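Local coordinates for protein CsoZ (Staphylococcus aureus, PDB 6FF1) that probably acts as a copper metallochaperone of the heavy-metal-associated domain family and takes part in copper homeostasis, at residues Ala10-Thr14 / Glu15-Ser19. Residues are numbered along the deposited sequence; the frame is centred on the assembly and turned at random.
Sequences AGIET and EEQVS. With CA (calcium ion), chain B.
Thr14 and Gln17 form a capping box at the start of helix 15-26, a local contact in the loop that leads out of strand 3-10. Thr14 is the N-cap residue. Its OG1 accepts from Gln17 N at 3.0 Å, and the N-H points almost straight at it (164°). The chi1 of 72° sets this hydroxyl between the backbone N and the carbonyl carbon of Thr14, which brings it to the N-H of Gln17 in the first turn. Gln17 returns the bond through its side chain. Its CG lies beside its own backbone N, and the extended chain carries the amide back across the threonine side chain at about a right angle. Gln17 OE1 then takes two backbone N-H groups, Glu13 N at 2.7 Å and Thr14 N at 2.9 Å. Both donors are moderately tilted from the carbonyl plane. The other end of the amide is used too: Gln17 NE2 donates to a water that in turn donates to Gly11 O. The first regular helical bond follows, from Val18 N to Thr14 O at 3.0 Å. Ile12 CG2 meets Val18 CG2 at 3.5 Å, and Tyr65 touches both Ile12 and Gln17. Gly11 has a positive phi, with a backbone shape suited to a residue without CB. The carboxylate of Glu13 takes no part in the cap. It binds a calcium ion through OE1 at 2.5 Å and OE2 at 2.4 Å, and a water is a third ligand. In heavy-metal-associated domains the loop between the first strand and first helix usually carries the metal-binding cysteines. Residues 10-19 contain none, so the usual thiolate site is not available here, and the calcium meets carboxylate oxygens instead. One side-chain carbonyl accepting two consecutive N-H groups fixes the chain at Glu13-Thr14 just before the helix.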
loop_
_atom_site.group_PDB
_atom_site.type_symbol
_atom_site.label_atom_id
_atom_site.label_comp_id
_atom_site.label_asym_id
_atom_site.label_seq_id
_atom_site.Cartn_x
_atom_site.Cartn_y
_atom_site.Cartn_z
ATOM N N ALA A 10 3.218 9.511 -2.075
ATOM C CA ALA A 10 2.924 10.909 -1.898
ATOM C C ALA A 10 1.453 11.101 -2.186
ATOM O O ALA A 10 0.878 10.440 -3.074
ATOM C CB ALA A 10 3.788 11.731 -2.839
ATOM N N GLY A 11 0.857 12.052 -1.477
ATOM C CA GLY A 11 -0.525 12.397 -1.677
ATOM C C GLY A 11 -1.525 11.958 -0.647
ATOM O O GLY A 11 -2.642 12.433 -0.656
ATOM N N ILE A 12 -1.138 11.074 0.266
ATOM C CA ILE A 12 -2.023 10.591 1.276
ATOM C C ILE A 12 -1.976 11.618 2.412
ATOM O O ILE A 12 -0.927 11.880 2.984
ATOM C CB ILE A 12 -1.665 9.201 1.793
ATOM C CG1 ILE A 12 -1.570 8.198 0.646
ATOM C CG2 ILE A 12 -2.611 8.787 2.887
ATOM C CD1 ILE A 12 -0.945 6.875 1.095
ATOM N N GLU A 13 -3.135 12.194 2.726
ATOM C CA GLU A 13 -3.203 13.322 3.633
ATOM C C GLU A 13 -4.176 13.183 4.766
ATOM O O GLU A 13 -3.969 13.885 5.762
ATOM C CB GLU A 13 -3.469 14.597 2.858
ATOM C CG GLU A 13 -2.330 14.947 1.943
ATOM C CD GLU A 13 -2.464 16.170 1.090
ATOM O OE1 GLU A 13 -3.529 16.759 1.030
ATOM O OE2 GLU A 13 -1.485 16.538 0.444
ATOM N N THR A 14 -5.198 12.363 4.671
ATOM C CA THR A 14 -6.190 12.304 5.728
ATOM C C THR A 14 -6.278 10.927 6.310
ATOM O O THR A 14 -5.962 9.907 5.678
ATOM C CB THR A 14 -7.565 12.701 5.238
ATOM O OG1 THR A 14 -8.098 11.687 4.400
ATOM C CG2 THR A 14 -7.551 14.051 4.576
ATOM N N GLU A 15 -6.818 10.853 7.513
ATOM C CA GLU A 15 -7.070 9.567 8.150
ATOM C C GLU A 15 -8.032 8.692 7.359
ATOM O O GLU A 15 -7.828 7.454 7.272
ATOM C CB GLU A 15 -7.644 9.754 9.575
ATOM C CG GLU A 15 -6.617 10.200 10.537
ATOM C CD GLU A 15 -7.029 10.071 12.010
ATOM O OE1 GLU A 15 -8.242 10.064 12.283
ATOM O OE2 GLU A 15 -6.108 10.043 12.875
ATOM N N GLU A 16 -9.001 9.303 6.727
ATOM C CA GLU A 16 -9.922 8.566 5.928
ATOM C C GLU A 16 -9.201 7.942 4.717
ATOM O O GLU A 16 -9.458 6.770 4.355
ATOM C CB GLU A 16 -11.090 9.421 5.460
ATOM C CG GLU A 16 -12.091 8.758 4.506
ATOM C CD GLU A 16 -13.347 9.659 4.278
ATOM O OE1 GLU A 16 -13.509 10.685 5.005
ATOM O OE2 GLU A 16 -14.175 9.350 3.375
ATOM N N GLN A 17 -8.340 8.710 4.087
ATOM C CA GLN A 17 -7.554 8.185 2.986
ATOM C C GLN A 17 -6.724 7.017 3.411
ATOM O O GLN A 17 -6.621 6.009 2.689
ATOM C CB GLN A 17 -6.727 9.256 2.387
ATOM C CG GLN A 17 -7.464 10.309 1.578
ATOM C CD GLN A 17 -6.605 11.462 1.161
ATOM O OE1 GLN A 17 -5.682 11.822 1.880
ATOM N NE2 GLN A 17 -6.879 12.061 0.019
ATOM N N VAL A 18 -6.076 7.128 4.571
ATOM C CA VAL A 18 -5.252 6.075 5.092
ATOM C C VAL A 18 -6.072 4.824 5.339
ATOM O O VAL A 18 -5.666 3.717 4.981
ATOM C CB VAL A 18 -4.497 6.505 6.363
ATOM C CG1 VAL A 18 -3.891 5.310 7.065
ATOM C CG2 VAL A 18 -3.500 7.584 6.065
ATOM N N SER A 19 -7.208 4.991 5.983
ATOM C CA SER A 19 -8.082 3.883 6.285
ATOM C C SER A 19 -8.528 3.152 5.035
ATOM O O SER A 19 -8.464 1.897 4.987
ATOM C CB SER A 19 -9.307 4.359 7.100
ATOM O OG SER A 19 -8.863 4.862 8.339
HETATM CA CA CA B . -2.541 18.362 -0.653
HETATM O O HOH W 1 -4.920 14.069 -0.897
HETATM O O HOH W 2 -0.376 18.106 -1.755
#